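Local atomic coordinates of F420-reducing hydrogenase, subunit beta (Methanothermobacter marburgensis, PDB entry 4OMF), a protein that probably passes electrons from hydrogen to coenzyme F420, as the FAD- and iron–sulfur-carrying beta subunit of the F420-reducing hydrogenase. Residues T5-V10 with R222-D227; I9-S14 with D214-V219; L128-Y133 with V205-V210. One frame throughout, in Å; residues are numbered along the deposited sequence.

How the interactions relate
All three interactions reach one mixed sheet. Interaction 1 is partly solvent-exposed and lies at the start of helix 224-235. It is held by an arginine-to-carbonyl bond and a weak lysine-aspartate salt bridge rather than by a strand ladder. Interaction 2 shares Ile9 and Val10 with it and pairs strands 8-14 and 217-221 antiparallel, with an arginine and a tryptophan at one end. Interaction 3 is the buried core contact, parallel and close to FAD. Strand 217-221 neighbours strand 205-208, so interactions 2 and 3 meet: Tyr133 OH lies 2.8 Å from Thr218 O. Interaction 1 reaches interaction 3 through Arg222 NE, 2.9 Å from Ser206 OG. Both pairs are probable hydrogen bonds.

Interaction 1: residues T5-V10 with R222-D227; sequences TYKEIV and RTDAGD
Thr5 O takes a hydrogen bond of 2.8 Å from Arg222 NH1. The N-H points at the oxygen with an angle of 144°, and the donor stands above the carbonyl plane. The oxygen itself sits at the guanidinium edge, close to the plane of that group. The Arg222 chain runs extended from CG to NE and passes alongside the same oxygen, with CG 3.5 Å from Thr5 O. NH1 also bonds to Leu3 O and NH2 to Val199 O, which with the NE bond limits rotation of the group. Thr5 OG1 bonds to the backbone of another protein chain.

Lys7 reaches over the start of the helix. Its CE lies 3.3 Å from Arg222 O, and its CD packs on Asp227 CB at 3.6 Å. The chain is straight until a bend at its last torsion (chi4 -67°). This turns NZ to Asp224 OD1, 3.3 Å away, in a weak salt bridge. Asp227 OD1 turns instead to Thr221 OG1 and Lys231, and Lys231 also pairs with Glu8. The backbones of Lys7 and Glu8 both bond to Thr221, which is consistent with a classic beta bulge.

Thr223 OG1 accepts from Gly226 N at 3.1 Å and is also bonded to Asp204. Asp227 N bonds to Thr223 O at 2.9 Å. The negative charges of Asp224 and Asp227 in the first turn would probably interact favourably with the helix dipole. The whole is a strand-to-helix junction, in which a threonine N-cap starts helix 224-235 right after strand 217-221.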
loop_
_atom_site.group_PDB
_atom_site.type_symbol
_atom_site.label_atom_id
_atom_site.label_comp_id
_atom_site.label_asym_id
_atom_site.label_seq_id
_atom_site.Cartn_x
_atom_site.Cartn_y
_atom_site.Cartn_z
ATOM N N THR C 5 -19.844 26.149 -25.830
ATOM C CA THR C 5 -19.605 27.519 -26.237
ATOM C C THR C 5 -18.593 27.505 -27.368
ATOM O O THR C 5 -17.567 26.819 -27.264
ATOM C CB THR C 5 -19.095 28.351 -25.053
ATOM O OG1 THR C 5 -20.074 28.313 -24.005
ATOM C CG2 THR C 5 -18.832 29.794 -25.465
ATOM N N TYR C 6 -18.883 28.217 -28.461
ATOM C CA TYR C 6 -17.915 28.289 -29.563
ATOM C C TYR C 6 -17.950 29.614 -30.319
ATOM O O TYR C 6 -18.898 30.382 -30.202
ATOM C CB TYR C 6 -18.133 27.146 -30.558
ATOM C CG TYR C 6 -19.509 27.097 -31.174
ATOM C CD1 TYR C 6 -20.503 26.277 -30.640
ATOM C CD2 TYR C 6 -19.813 27.848 -32.297
ATOM C CE1 TYR C 6 -21.767 26.221 -31.203
ATOM C CE2 TYR C 6 -21.089 27.811 -32.862
ATOM C CZ TYR C 6 -22.052 26.992 -32.309
ATOM O OH TYR C 6 -23.300 26.934 -32.865
ATOM N N LYS C 7 -16.916 29.854 -31.113
ATOM C CA LYS C 7 -16.814 31.094 -31.881
ATOM C C LYS C 7 -17.184 30.858 -33.329
ATOM O O LYS C 7 -17.913 31.643 -33.941
ATOM C CB LYS C 7 -15.398 31.669 -31.779
ATOM C CG LYS C 7 -15.066 32.254 -30.407
ATOM C CD LYS C 7 -13.653 32.823 -30.351
ATOM C CE LYS C 7 -13.289 33.238 -28.932
ATOM N NZ LYS C 7 -14.098 34.380 -28.451
ATOM N N GLU C 8 -16.685 29.762 -33.886
ATOM C CA GLU C 8 -16.992 29.428 -35.274
ATOM C C GLU C 8 -16.915 27.925 -35.502
ATOM O O GLU C 8 -16.144 27.244 -34.843
ATOM C CB GLU C 8 -16.036 30.152 -36.223
ATOM C CG GLU C 8 -16.477 30.059 -37.681
ATOM C CD GLU C 8 -15.739 31.025 -38.585
ATOM O OE1 GLU C 8 -14.928 31.817 -38.066
ATOM O OE2 GLU C 8 -15.978 30.991 -39.814
ATOM N N ILE C 9 -17.738 27.420 -36.422
ATOM C CA ILE C 9 -17.675 26.027 -36.854
ATOM C C ILE C 9 -17.498 25.976 -38.370
ATOM O O ILE C 9 -18.276 26.592 -39.105
ATOM C CB ILE C 9 -18.946 25.243 -36.472
ATOM C CG1 ILE C 9 -19.173 25.311 -34.954
ATOM C CG2 ILE C 9 -18.834 23.801 -36.960
ATOM C CD1 ILE C 9 -20.402 24.546 -34.482
ATOM N N VAL C 10 -16.477 25.245 -38.823
ATOM C CA VAL C 10 -16.184 25.098 -40.241
ATOM C C VAL C 10 -15.890 23.635 -40.567
ATOM O O VAL C 10 -15.642 22.819 -39.665
ATOM C CB VAL C 10 -14.964 25.954 -40.676
ATOM C CG1 VAL C 10 -15.265 27.458 -40.496
ATOM C CG2 VAL C 10 -13.677 25.537 -39.917
ATOM N N ARG C 222 -13.134 27.710 -29.991
ATOM C CA ARG C 222 -13.827 28.056 -28.759
ATOM C C ARG C 222 -13.179 29.207 -27.983
ATOM O O ARG C 222 -13.834 30.219 -27.707
ATOM C CB ARG C 222 -13.933 26.818 -27.843
ATOM C CG ARG C 222 -14.568 25.582 -28.490
ATOM C CD ARG C 222 -14.809 24.456 -27.462
ATOM N NE ARG C 222 -15.422 23.270 -28.078
ATOM C CZ ARG C 222 -16.731 23.105 -28.246
ATOM N NH1 ARG C 222 -17.598 24.045 -27.850
ATOM N NH2 ARG C 222 -17.184 21.991 -28.815
ATOM N N THR C 223 -11.919 29.066 -27.601
ATOM C CA THR C 223 -11.266 30.090 -26.784
ATOM C C THR C 223 -10.539 31.088 -27.682
ATOM O O THR C 223 -10.369 30.830 -28.873
ATOM C CB THR C 223 -10.262 29.481 -25.829
ATOM O OG1 THR C 223 -9.261 28.813 -26.608
ATOM C CG2 THR C 223 -10.924 28.476 -24.886
ATOM N N ASP C 224 -10.105 32.221 -27.124
ATOM C CA ASP C 224 -9.321 33.183 -27.903
ATOM C C ASP C 224 -8.089 32.510 -28.531
ATOM O O ASP C 224 -7.782 32.737 -29.704
ATOM C CB ASP C 224 -8.879 34.377 -27.036
ATOM C CG ASP C 224 -10.050 35.253 -26.588
ATOM O OD1 ASP C 224 -11.175 35.080 -27.109
ATOM O OD2 ASP C 224 -9.839 36.129 -25.715
ATOM N N ALA C 225 -7.410 31.670 -27.754
ATOM C CA ALA C 225 -6.219 30.982 -28.220
ATOM C C ALA C 225 -6.554 30.013 -29.354
ATOM O O ALA C 225 -5.865 29.954 -30.380
ATOM C CB ALA C 225 -5.561 30.243 -27.063
ATOM N N GLY C 226 -7.622 29.257 -29.170
ATOM C CA GLY C 226 -8.050 28.302 -30.171
ATOM C C GLY C 226 -8.411 28.934 -31.497
ATOM O O GLY C 226 -7.940 28.519 -32.569
ATOM N N ASP C 227 -9.264 29.948 -31.431
ATOM C CA ASP C 227 -9.715 30.615 -32.627
ATOM C C ASP C 227 -8.548 31.310 -33.327
ATOM O O ASP C 227 -8.403 31.227 -34.543
ATOM C CB ASP C 227 -10.826 31.611 -32.275
ATOM C CG ASP C 227 -11.496 32.200 -33.499
ATOM O OD1 ASP C 227 -12.223 31.476 -34.225
ATOM O OD2 ASP C 227 -11.318 33.404 -33.724
#

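Interaction 2: residues I9-S14 with D214-V219; sequences IVSARS and DGWSTV
Arg13 and Trp216 cross at about a right angle, the arginine chain over one face of the indole. Arg13 CB makes a CH-pi contact, 3.8 Å from the centroid of the six-membered ring. Arg13 CD lies farther along the same ring system, 3.8 Å from Trp216 NE1. With chi1 at 175°, CG points opposite the backbone N and the extended chain runs out across the ring. In one of two deposited conformers the guanidinium turns to Gly215. There NH1 lies 2.6 Å from Gly215 O, a very short bond that holds for this conformer alone and is doubtful for that reason.

Farther along, side chains alternate between the two faces. Ser11 and Thr218 share one face; Ser11 OG bonds to Ser212, and Thr218 OG1 bonds to Val210 O and Ser212. Ile9 CG2 touches Thr218 CG2 at 3.8 Å. On the other face Val219 touches two residues of the partner strand. Its CG2 meets Ala12 CB at 3.9 Å, and its CB meets Val10 CG2 at 3.9 Å.

Four backbone bonds join the strands, two each at the hydrogen-bonded pairs Val10 with Val219 and Ala12 with Ser217. Ser11 and Thr218 form the non-hydrogen-bonded pair between them. Helix 28-39 packs on the face of Val10, Ala12, Ser217 and Val219, where Ile28 touches the last three. Strand 239-243 flanks 8-14, and strand 205-208 flanks 217-221.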
loop_
_atom_site.group_PDB
_atom_site.type_symbol
_atom_site.label_atom_id
_atom_site.label_comp_id
_atom_site.label_asym_id
_atom_site.label_seq_id
_atom_site.Cartn_x
_atom_site.Cartn_y
_atom_site.Cartn_z
ATOM N N ILE C 9 -17.738 27.420 -36.422
ATOM C CA ILE C 9 -17.675 26.027 -36.854
ATOM C C ILE C 9 -17.498 25.976 -38.370
ATOM O O ILE C 9 -18.276 26.592 -39.105
ATOM C CB ILE C 9 -18.946 25.243 -36.472
ATOM C CG1 ILE C 9 -19.173 25.311 -34.954
ATOM C CG2 ILE C 9 -18.834 23.801 -36.960
ATOM C CD1 ILE C 9 -20.402 24.546 -34.482
ATOM N N VAL C 10 -16.477 25.245 -38.823
ATOM C CA VAL C 10 -16.184 25.098 -40.241
ATOM C C VAL C 10 -15.890 23.635 -40.567
ATOM O O VAL C 10 -15.642 22.819 -39.665
ATOM C CB VAL C 10 -14.964 25.954 -40.676
ATOM C CG1 VAL C 10 -15.265 27.458 -40.496
ATOM C CG2 VAL C 10 -13.677 25.537 -39.917
ATOM N N SER C 11 -15.904 23.318 -41.857
ATOM C CA SER C 11 -15.354 22.056 -42.342
ATOM C C SER C 11 -13.942 22.339 -42.866
ATOM O O SER C 11 -13.748 23.328 -43.579
ATOM C CB SER C 11 -16.238 21.456 -43.449
ATOM O OG SER C 11 -15.938 20.076 -43.628
ATOM N N ALA C 12 -12.961 21.507 -42.505
ATOM C CA ALA C 12 -11.583 21.810 -42.897
ATOM C C ALA C 12 -10.739 20.582 -43.184
ATOM O O ALA C 12 -11.030 19.461 -42.734
ATOM C CB ALA C 12 -10.887 22.683 -41.818
ATOM N N ARG C 13 -9.675 20.817 -43.945
ATOM C CA ARG C 13 -8.745 19.764 -44.342
ATOM C C ARG C 13 -7.341 20.352 -44.468
ATOM O O ARG C 13 -7.167 21.459 -44.979
ATOM C CB ARG C 13 -9.202 19.130 -45.663
ATOM C CG ARG C 13 -8.280 18.087 -46.278
ATOM C CD ARG C 13 -9.012 17.361 -47.405
ATOM N NE ARG C 13 -8.172 16.453 -48.186
ATOM C CZ ARG C 13 -7.807 15.229 -47.807
ATOM N NH1 ARG C 13 -8.177 14.744 -46.628
ATOM N NH2 ARG C 13 -7.054 14.495 -48.614
ATOM N N SER C 14 -6.338 19.622 -43.986
ATOM C CA SER C 14 -4.951 20.048 -44.148
ATOM C C SER C 14 -4.617 20.152 -45.635
ATOM O O SER C 14 -5.157 19.384 -46.424
ATOM C CB SER C 14 -4.012 19.054 -43.476
ATOM O OG SER C 14 -2.684 19.277 -43.905
ATOM N N ASP C 214 -15.757 12.493 -46.029
ATOM C CA ASP C 214 -14.521 11.747 -45.817
ATOM C C ASP C 214 -13.284 12.572 -46.161
ATOM O O ASP C 214 -13.216 13.192 -47.218
ATOM C CB ASP C 214 -14.532 10.458 -46.644
ATOM C CG ASP C 214 -15.473 9.411 -46.073
ATOM O OD1 ASP C 214 -15.436 9.191 -44.845
ATOM O OD2 ASP C 214 -16.255 8.823 -46.849
ATOM N N GLY C 215 -12.316 12.591 -45.254
ATOM C CA GLY C 215 -11.074 13.308 -45.497
ATOM C C GLY C 215 -11.156 14.756 -45.063
ATOM O O GLY C 215 -10.208 15.533 -45.239
ATOM N N TRP C 216 -12.299 15.123 -44.500
ATOM C CA TRP C 216 -12.510 16.466 -43.967
ATOM C C TRP C 216 -12.909 16.373 -42.511
ATOM O O TRP C 216 -13.307 15.298 -42.028
ATOM C CB TRP C 216 -13.592 17.208 -44.748
ATOM C CG TRP C 216 -13.192 17.579 -46.133
ATOM C CD1 TRP C 216 -13.101 16.747 -47.212
ATOM C CD2 TRP C 216 -12.838 18.887 -46.595
ATOM N NE1 TRP C 216 -12.709 17.459 -48.321
ATOM C CE2 TRP C 216 -12.542 18.775 -47.970
ATOM C CE3 TRP C 216 -12.738 20.143 -45.980
ATOM C CZ2 TRP C 216 -12.158 19.873 -48.744
ATOM C CZ3 TRP C 216 -12.353 21.234 -46.753
ATOM C CH2 TRP C 216 -12.068 21.088 -48.121
ATOM N N SER C 217 -12.793 17.493 -41.807
ATOM C CA SER C 217 -13.098 17.538 -40.368
ATOM C C SER C 217 -14.009 18.701 -40.021
ATOM O O SER C 217 -13.910 19.765 -40.626
ATOM C CB SER C 217 -11.829 17.681 -39.535
ATOM O OG SER C 217 -11.004 16.544 -39.623
ATOM N N THR C 218 -14.852 18.507 -39.009
ATOM C CA THR C 218 -15.664 19.583 -38.453
ATOM C C THR C 218 -14.894 20.219 -37.301
ATOM O O THR C 218 -14.562 19.550 -36.315
ATOM C CB THR C 218 -17.023 19.062 -37.978
ATOM O OG1 THR C 218 -17.683 18.400 -39.070
ATOM C CG2 THR C 218 -17.881 20.198 -37.459
ATOM N N VAL C 219 -14.577 21.505 -37.458
ATOM C CA VAL C 219 -13.661 22.209 -36.554
ATOM C C VAL C 219 -14.385 23.317 -35.801
ATOM O O VAL C 219 -14.878 24.268 -36.400
ATOM C CB VAL C 219 -12.481 22.841 -37.329
ATOM C CG1 VAL C 219 -11.522 23.555 -36.378
ATOM C CG2 VAL C 219 -11.741 21.785 -38.133
#

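Interaction 3: residues L128-Y133 with V205-V210. With FAD (flavin-adenine dinucleotide), chain R.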
loop_
_atom_site.group_PDB
_atom_site.type_symbol
_atom_site.label_atom_id
_atom_site.label_comp_id
_atom_site.label_asym_id
_atom_site.label_seq_id
_atom_site.Cartn_x
_atom_site.Cartn_y
_atom_site.Cartn_z
ATOM N N LEU C 128 -1.988 25.372 -26.094
ATOM C CA LEU C 128 -2.949 24.904 -27.093
ATOM C C LEU C 128 -3.464 23.532 -26.726
ATOM O O LEU C 128 -2.710 22.553 -26.702
ATOM C CB LEU C 128 -2.318 24.861 -28.472
ATOM C CG LEU C 128 -3.139 24.273 -29.621
ATOM C CD1 LEU C 128 -4.371 25.108 -29.885
ATOM C CD2 LEU C 128 -2.268 24.197 -30.833
ATOM N N LEU C 129 -4.749 23.462 -26.435
ATOM C CA LEU C 129 -5.372 22.189 -26.101
ATOM C C LEU C 129 -6.337 21.837 -27.217
ATOM O O LEU C 129 -7.402 22.432 -27.320
ATOM C CB LEU C 129 -6.082 22.272 -24.743
ATOM C CG LEU C 129 -6.453 21.011 -23.945
ATOM C CD1 LEU C 129 -7.228 21.394 -22.678
ATOM C CD2 LEU C 129 -7.262 20.026 -24.759
ATOM N N VAL C 130 -5.965 20.871 -28.061
ATOM C CA VAL C 130 -6.850 20.466 -29.156
ATOM C C VAL C 130 -7.716 19.300 -28.689
ATOM O O VAL C 130 -7.203 18.266 -28.304
ATOM C CB VAL C 130 -6.070 20.054 -30.443
ATOM C CG1 VAL C 130 -7.053 19.789 -31.591
ATOM C CG2 VAL C 130 -5.075 21.154 -30.859
ATOM N N GLY C 131 -9.028 19.460 -28.739
ATOM C CA GLY C 131 -9.913 18.394 -28.301
ATOM C C GLY C 131 -10.378 17.587 -29.495
ATOM O O GLY C 131 -10.551 18.148 -30.575
ATOM N N ILE C 132 -10.551 16.279 -29.328
ATOM C CA ILE C 132 -11.149 15.489 -30.404
ATOM C C ILE C 132 -12.439 14.857 -29.898
ATOM O O ILE C 132 -12.556 14.566 -28.713
ATOM C CB ILE C 132 -10.183 14.423 -30.961
ATOM C CG1 ILE C 132 -9.575 13.569 -29.849
ATOM C CG2 ILE C 132 -9.053 15.101 -31.766
ATOM C CD1 ILE C 132 -8.641 12.465 -30.381
ATOM N N TYR C 133 -13.413 14.691 -30.797
ATOM C CA TYR C 133 -14.740 14.196 -30.410
ATOM C C TYR C 133 -14.651 12.744 -29.970
ATOM O O TYR C 133 -13.845 11.979 -30.495
ATOM C CB TYR C 133 -15.768 14.292 -31.554
ATOM C CG TYR C 133 -15.945 15.640 -32.239
ATOM C CD1 TYR C 133 -15.441 16.826 -31.684
ATOM C CD2 TYR C 133 -16.609 15.712 -33.457
ATOM C CE1 TYR C 133 -15.600 18.053 -32.345
ATOM C CE2 TYR C 133 -16.773 16.931 -34.119
ATOM C CZ TYR C 133 -16.267 18.089 -33.559
ATOM O OH TYR C 133 -16.432 19.280 -34.234
ATOM N N VAL C 205 -9.747 24.341 -29.301
ATOM C CA VAL C 205 -10.319 24.033 -30.620
ATOM C C VAL C 205 -10.706 22.575 -30.546
ATOM O O VAL C 205 -9.922 21.782 -30.026
ATOM C CB VAL C 205 -9.306 24.175 -31.778
ATOM C CG1 VAL C 205 -10.014 24.154 -33.123
ATOM C CG2 VAL C 205 -8.462 25.384 -31.628
ATOM N N SER C 206 -11.872 22.212 -31.072
ATOM C CA SER C 206 -12.316 20.818 -31.038
ATOM C C SER C 206 -12.534 20.292 -32.459
ATOM O O SER C 206 -13.020 21.021 -33.318
ATOM C CB SER C 206 -13.611 20.685 -30.228
ATOM O OG SER C 206 -13.506 21.272 -28.938
ATOM N N THR C 207 -12.179 19.037 -32.720
ATOM C CA THR C 207 -12.325 18.546 -34.081
ATOM C C THR C 207 -12.697 17.063 -34.124
ATOM O O THR C 207 -12.394 16.302 -33.206
ATOM C CB THR C 207 -11.012 18.848 -34.896
ATOM O OG1 THR C 207 -11.167 18.494 -36.277
ATOM C CG2 THR C 207 -9.824 18.102 -34.308
ATOM N N GLY C 208 -13.394 16.676 -35.188
ATOM C CA GLY C 208 -13.804 15.296 -35.387
ATOM C C GLY C 208 -14.282 15.112 -36.811
ATOM O O GLY C 208 -14.261 16.051 -37.605
ATOM N N SER C 209 -14.716 13.902 -37.144
ATOM C CA SER C 209 -15.146 13.625 -38.510
ATOM C C SER C 209 -16.609 13.957 -38.714
ATOM O O SER C 209 -17.019 14.336 -39.815
ATOM C CB SER C 209 -14.911 12.152 -38.874
ATOM O OG SER C 209 -15.624 11.304 -37.988
ATOM N N VAL C 210 -17.408 13.784 -37.664
ATOM C CA VAL C 210 -18.861 13.885 -37.807
ATOM C C VAL C 210 -19.313 15.254 -38.300
ATOM O O VAL C 210 -18.915 16.287 -37.765
ATOM C CB VAL C 210 -19.562 13.552 -36.486
ATOM C CG1 VAL C 210 -21.058 13.830 -36.583
ATOM C CG2 VAL C 210 -19.302 12.090 -36.139
HETATM P PA FAD R . -4.671 13.328 -37.078
HETATM O O1A FAD R . -4.987 11.961 -37.627
HETATM O O2A FAD R . -3.814 14.326 -37.798
HETATM O O5B FAD R . -4.026 13.118 -35.637
HETATM C C5B FAD R . -4.803 12.335 -34.719
HETATM C C4B FAD R . -4.361 12.717 -33.305
HETATM O O4B FAD R . -5.156 12.001 -32.357
HETATM C C3B FAD R . -2.905 12.324 -33.084
HETATM O O3B FAD R . -2.147 13.404 -32.518
HETATM C C2B FAD R . -3.004 11.183 -32.081
HETATM O O2B FAD R . -1.887 11.202 -31.177
HETATM C C1B FAD R . -4.312 11.450 -31.360
HETATM N N9A FAD R . -4.879 10.188 -30.855
HETATM C C8A FAD R . -5.107 9.081 -31.584
HETATM N N7A FAD R . -5.649 8.106 -30.817
HETATM C C5A FAD R . -5.767 8.621 -29.561
HETATM C C6A FAD R . -6.245 8.116 -28.254
HETATM N N6A FAD R . -6.706 6.845 -28.112
HETATM N N1A FAD R . -6.206 8.970 -27.218
HETATM C C2A FAD R . -5.719 10.225 -27.322
HETATM N N3A FAD R . -5.253 10.754 -28.478
HETATM C C4A FAD R . -5.261 9.993 -29.601
HETATM N N1 FAD R . -14.464 11.505 -33.977
HETATM C C2 FAD R . -15.812 11.827 -34.108
HETATM O O2 FAD R . -16.164 12.568 -35.047
HETATM N N3 FAD R . -16.727 11.278 -33.220
HETATM C C4 FAD R . -16.313 10.465 -32.185
HETATM O O4 FAD R . -17.167 10.023 -31.385
HETATM C C4X FAD R . -15.151 9.647 -32.447
HETATM N N5 FAD R . -14.792 8.693 -31.366
HETATM C C5X FAD R . -13.398 8.838 -30.930
HETATM C C6 FAD R . -13.027 7.998 -29.866
HETATM C C7 FAD R . -11.679 7.885 -29.505
HETATM C C7M FAD R . -11.268 6.988 -28.345
HETATM C C8 FAD R . -10.732 8.604 -30.232
HETATM C C8M FAD R . -9.244 8.562 -29.944
HETATM C C9 FAD R . -11.097 9.438 -31.311
HETATM C C9A FAD R . -12.432 9.488 -31.728
HETATM N N10 FAD R . -12.822 10.399 -32.745
HETATM C C10 FAD R . -14.122 10.409 -33.218
HETATM C "C1'" FAD R . -11.919 11.418 -33.315
HETATM C "C2'" FAD R . -11.233 11.000 -34.590
HETATM O "O2'" FAD R . -11.222 9.666 -34.821
HETATM C "C3'" FAD R . -10.093 11.682 -34.821
HETATM O "O3'" FAD R . -9.072 11.331 -34.002
HETATM C "C4'" FAD R . -10.224 13.178 -35.056
HETATM O "O4'" FAD R . -11.187 13.481 -36.087
HETATM C "C5'" FAD R . -8.865 13.800 -35.393
HETATM O "O5'" FAD R . -8.514 13.487 -36.732
HETATM P P FAD R . -7.398 14.326 -37.514
HETATM O O1P FAD R . -7.750 15.786 -37.335
HETATM O O2P FAD R . -7.257 13.796 -38.911
HETATM O O3P FAD R . -6.062 14.037 -36.631
#
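The Tyr133 ring lies with one face on the backbone of Thr207 and Gly208. Gly208 N sits over the ring centre, and Gly208 CA makes a CH-pi contact 3.7 Å from the centroid. Gly208 has no side chain, so the ring can lie close to the main chain. Ser206 CB and Val210 O stand at the ring edge. Tyr133 CG is set beside the backbone N (chi1 -53°), which folds the ring back over the partner strand.

The flavin, bent roughly along its N5-N10 line, has Tyr133 O over its N10, 2.9 Å away. Tyr133 CB is on the same side, 3.5 Å from FAD C2. Two backbone N-H groups grip the flavin carbonyl. FAD O2 accepts from Ser209 N at 2.9 Å. It also accepts from Val210 N at 3.1 Å. The Val210 bond is the straighter, at 163°. These donors would probably polarise the C2 carbonyl and may stabilise negative charge on the reduced flavin.

Strands 126-132 and 205-208 run parallel in the middle of the mixed sheet, and the flavin sits at their C-terminal ends. Backbone bonds link Gly131 N to Val205 O, Thr207 N to Gly131 O and Tyr133 N to Thr207 O. Val205 N is buried without a hydrogen-bond partner.

Ile132 and Thr207 share a face, with their CG2 atoms 4.0 Å apart. Ile132 CG1 lies between the backbone N and the carbonyl carbon (chi1 51°), and CD1 extends to FAD O3' at 3.8 Å. Val29 of helix 28-39 packs on both residues.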